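PDB 4IVF: glutathione S-transferase from Lodderomyces elongisporus, which binds two glutathione molecules per subunit and, as a GST superfamily member, probably transfers glutathione to electrophilic substrates. Local coordinates for residues 105-110 with 168-173. Residues are numbered along the deposited sequence; the frame is centred on the assembly and turned at random.
Sequences YKTLEY and YLVGDR
With chi1 at -177°, Val-170 extends CG1 opposite its backbone N, and CG2, opposite the carbonyl carbon, is the methyl laid against the helix; chi1 of -63° brings the CD2/CE2 edge of Tyr-110 to that methyl. The two meet at the ring's edge: Val-170 CG2 sits near the ring plane, 3.7 Å from Tyr-110 CD2. One helical turn back, the same methyl touches the backbone and CB of Lys-106, with Val-170 CG2 4.1 Å from Lys-106 C, and the Thr-107 side chain crosses that of Val-170 at about a right angle, Thr-107 OG1 3.9 Å from Val-170 CG2. The polar partner of that hydroxyl is the Glu-103 carbonyl, a turn earlier; against the valine methyls the contact is van der Waals. Leu-169 adds a looser touch, its CB 4.5 Å from Tyr-110 CD2; its side chain also packs on Phe-154, Ile-157 and Leu-158 of helix 137-159. This is the all-helical C-terminal domain of the GST fold: the loop between helices 137-159 and 176-185 lies against an early part of helix 102-131, away from the glutathione sites. The turn starts at Val-170 itself, a type II' turn to Arg-173, with Gly-171 at positive phi. Asp-172 is gripped side-on, OD1 taking both Arg-173 NH2, at 2.8 Å, and the more bent bond from Arg-173 NE (143° at the hydrogen). On the helix, Lys-106 leads its amine away from the loop to Glu-109, Lys-106 NZ lying 2.8 Å from Glu-109 OE1 and above the carboxylate plane; Lys-106 NZ also bonds to Val-74 O and Glu-109 OE1 to Ser-76 N, both of the second subunit.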
ATOM      1  N   TYR F 105       5.499   2.452 -13.759  1.00 14.51           N
ATOM      2  CA  TYR F 105       5.804   2.975 -12.433  1.00 17.53           C
ATOM      3  C   TYR F 105       4.822   4.025 -11.879  1.00 13.32           C
ATOM      4  O   TYR F 105       4.525   4.018 -10.684  1.00 14.28           O
ATOM      5  CB  TYR F 105       7.270   3.425 -12.359  1.00 14.91           C
ATOM      6  CG  TYR F 105       8.183   2.229 -12.419  1.00 15.64           C
ATOM      7  CD1 TYR F 105       8.270   1.341 -11.344  1.00 15.49           C
ATOM      8  CD2 TYR F 105       8.909   1.939 -13.569  1.00 21.94           C
ATOM      9  CE1 TYR F 105       9.097   0.216 -11.403  1.00 16.34           C
ATOM     10  CE2 TYR F 105       9.736   0.820 -13.641  1.00 24.34           C
ATOM     11  CZ  TYR F 105       9.823  -0.037 -12.558  1.00 27.25           C
ATOM     12  OH  TYR F 105      10.634  -1.144 -12.645  1.00 27.85           O
ATOM     13  N   LYS F 106       4.313   4.917 -12.722  1.00 17.57           N
ATOM     14  CA  LYS F 106       3.294   5.846 -12.240  1.00 18.36           C
ATOM     15  C   LYS F 106       2.032   5.080 -11.803  1.00 14.93           C
ATOM     16  O   LYS F 106       1.390   5.471 -10.850  1.00 13.68           O
ATOM     17  CB  LYS F 106       2.919   6.916 -13.280  1.00 13.22           C
ATOM     18  CG  LYS F 106       4.056   7.862 -13.705  1.00 26.64           C
ATOM     19  CD  LYS F 106       4.803   8.512 -12.540  1.00 23.85           C
ATOM     20  CE  LYS F 106       3.945   9.461 -11.724  1.00 23.07           C
ATOM     21  NZ  LYS F 106       4.774  10.270 -10.759  1.00 21.21           N
ATOM     22  N   THR F 107       1.687   4.012 -12.522  1.00 16.38           N
ATOM     23  CA  THR F 107       0.561   3.159 -12.163  1.00 20.68           C
ATOM     24  C   THR F 107       0.789   2.601 -10.769  1.00 23.31           C
ATOM     25  O   THR F 107      -0.106   2.603  -9.916  1.00 10.84           O
ATOM     26  CB  THR F 107       0.399   1.980 -13.153  1.00 19.33           C
ATOM     27  OG1 THR F 107      -0.052   2.481 -14.414  1.00 25.31           O
ATOM     28  CG2 THR F 107      -0.622   0.966 -12.638  1.00 14.55           C
ATOM     29  N   LEU F 108       2.016   2.157 -10.548  1.00 11.78           N
ATOM     30  CA  LEU F 108       2.428   1.601  -9.272  1.00 20.80           C
ATOM     31  C   LEU F 108       2.361   2.665  -8.168  1.00 20.00           C
ATOM     32  O   LEU F 108       1.863   2.404  -7.069  1.00 16.22           O
ATOM     33  CB  LEU F 108       3.837   1.015  -9.386  1.00 12.40           C
ATOM     34  CG  LEU F 108       4.186  -0.090  -8.396  1.00 27.16           C
ATOM     35  CD1 LEU F 108       3.253  -1.281  -8.597  1.00 24.72           C
ATOM     36  CD2 LEU F 108       5.650  -0.504  -8.550  1.00 23.27           C
ATOM     37  N   GLU F 109       2.851   3.865  -8.462  1.00 14.06           N
ATOM     38  CA  GLU F 109       2.776   4.949  -7.490  1.00 12.34           C
ATOM     39  C   GLU F 109       1.336   5.275  -7.068  1.00 12.79           C
ATOM     40  O   GLU F 109       1.069   5.537  -5.904  1.00 12.00           O
ATOM     41  CB  GLU F 109       3.462   6.205  -8.027  1.00 16.97           C
ATOM     42  CG  GLU F 109       3.173   7.452  -7.202  1.00 15.98           C
ATOM     43  CD  GLU F 109       3.842   8.688  -7.767  1.00 19.83           C
ATOM     44  OE1 GLU F 109       4.786   8.530  -8.573  1.00 16.09           O
ATOM     45  OE2 GLU F 109       3.432   9.811  -7.401  1.00 23.41           O
ATOM     46  N   TYR F 110       0.402   5.267  -8.008  1.00 15.41           N
ATOM     47  CA  TYR F 110      -0.962   5.650  -7.669  1.00 12.89           C
ATOM     48  C   TYR F 110      -1.736   4.478  -7.040  1.00 12.98           C
ATOM     49  O   TYR F 110      -2.583   4.674  -6.158  1.00 11.23           O
ATOM     50  CB  TYR F 110      -1.674   6.239  -8.890  1.00 11.59           C
ATOM     51  CG  TYR F 110      -1.026   7.512  -9.405  1.00 14.89           C
ATOM     52  CD1 TYR F 110      -0.345   8.373  -8.543  1.00 14.66           C
ATOM     53  CD2 TYR F 110      -1.100   7.858 -10.754  1.00 11.12           C
ATOM     54  CE1 TYR F 110       0.250   9.546  -9.024  1.00 17.80           C
ATOM     55  CE2 TYR F 110      -0.511   9.016 -11.241  1.00 11.70           C
ATOM     56  CZ  TYR F 110       0.160   9.853 -10.376  1.00 20.40           C
ATOM     57  OH  TYR F 110       0.743  10.991 -10.870  1.00 12.51           O
ATOM     58  N   TYR F 168      -8.396   8.939 -17.284  1.00 21.31           N
ATOM     59  CA  TYR F 168      -7.640   7.866 -16.642  1.00 17.32           C
ATOM     60  C   TYR F 168      -6.598   8.432 -15.689  1.00 16.98           C
ATOM     61  O   TYR F 168      -6.041   9.496 -15.929  1.00 17.29           O
ATOM     62  CB  TYR F 168      -6.922   7.028 -17.696  1.00 14.81           C
ATOM     63  CG  TYR F 168      -7.770   6.646 -18.883  1.00 17.93           C
ATOM     64  CD1 TYR F 168      -8.686   5.615 -18.793  1.00 15.85           C
ATOM     65  CD2 TYR F 168      -7.650   7.313 -20.095  1.00 20.36           C
ATOM     66  CE1 TYR F 168      -9.453   5.249 -19.856  1.00 18.30           C
ATOM     67  CE2 TYR F 168      -8.426   6.956 -21.181  1.00 25.23           C
ATOM     68  CZ  TYR F 168      -9.325   5.914 -21.055  1.00 27.21           C
ATOM     69  OH  TYR F 168     -10.111   5.532 -22.121  1.00 33.00           O
ATOM     70  N   LEU F 169      -6.312   7.712 -14.614  1.00 12.81           N
ATOM     71  CA  LEU F 169      -5.231   8.127 -13.730  1.00 12.30           C
ATOM     72  C   LEU F 169      -3.877   8.094 -14.429  1.00 15.40           C
ATOM     73  O   LEU F 169      -3.022   8.947 -14.181  1.00 20.25           O
ATOM     74  CB  LEU F 169      -5.181   7.234 -12.504  1.00 11.47           C
ATOM     75  CG  LEU F 169      -6.333   7.417 -11.527  1.00 16.27           C
ATOM     76  CD1 LEU F 169      -6.181   6.444 -10.350  1.00 15.75           C
ATOM     77  CD2 LEU F 169      -6.364   8.864 -11.059  1.00 17.98           C
ATOM     78  N   VAL F 170      -3.661   7.103 -15.286  1.00 17.02           N
ATOM     79  CA  VAL F 170      -2.399   7.030 -16.029  1.00 15.38           C
ATOM     80  C   VAL F 170      -2.603   6.798 -17.521  1.00 15.75           C
ATOM     81  O   VAL F 170      -3.166   5.784 -17.932  1.00 15.13           O
ATOM     82  CB  VAL F 170      -1.450   5.945 -15.478  1.00 13.51           C
ATOM     83  CG1 VAL F 170      -0.136   5.965 -16.235  1.00 13.74           C
ATOM     84  CG2 VAL F 170      -1.197   6.152 -14.002  1.00 16.58           C
ATOM     85  N   GLY F 171      -2.136   7.750 -18.326  1.00 19.36           N
ATOM     86  CA  GLY F 171      -2.143   7.622 -19.773  1.00 16.13           C
ATOM     87  C   GLY F 171      -3.497   7.457 -20.439  1.00 22.09           C
ATOM     88  O   GLY F 171      -4.449   8.184 -20.138  1.00 22.22           O
ATOM     89  N   ASP F 172      -3.580   6.486 -21.343  1.00 17.14           N
ATOM     90  CA  ASP F 172      -4.767   6.273 -22.167  1.00 21.79           C
ATOM     91  C   ASP F 172      -5.537   4.997 -21.827  1.00 17.55           C
ATOM     92  O   ASP F 172      -6.278   4.475 -22.647  1.00 26.18           O
ATOM     93  CB  ASP F 172      -4.364   6.230 -23.643  1.00 19.14           C
ATOM     94  CG  ASP F 172      -3.372   5.109 -23.949  1.00 27.17           C
ATOM     95  OD1 ASP F 172      -2.767   4.555 -23.006  1.00 21.55           O
ATOM     96  OD2 ASP F 172      -3.190   4.784 -25.143  1.00 35.39           O
ATOM     97  N   ARG F 173      -5.366   4.479 -20.627  1.00 19.85           N
ATOM     98  CA  ARG F 173      -6.087   3.264 -20.285  1.00 17.03           C
ATOM     99  C   ARG F 173      -6.368   3.188 -18.794  1.00 15.25           C
ATOM    100  O   ARG F 173      -5.648   3.772 -17.988  1.00 18.22           O
ATOM    101  CB  ARG F 173      -5.306   2.027 -20.758  1.00 17.53           C
ATOM    102  CG  ARG F 173      -4.080   1.691 -19.913  1.00 18.72           C
ATOM    103  CD  ARG F 173      -3.023   0.927 -20.714  1.00 21.49           C
ATOM    104  NE  ARG F 173      -2.554   1.740 -21.831  1.00 28.52           N
ATOM    105  CZ  ARG F 173      -1.596   1.391 -22.683  1.00 34.34           C
ATOM    106  NH1 ARG F 173      -0.963   0.230 -22.559  1.00 18.28           N
ATOM    107  NH2 ARG F 173      -1.270   2.222 -23.665  1.00 18.91           N
TER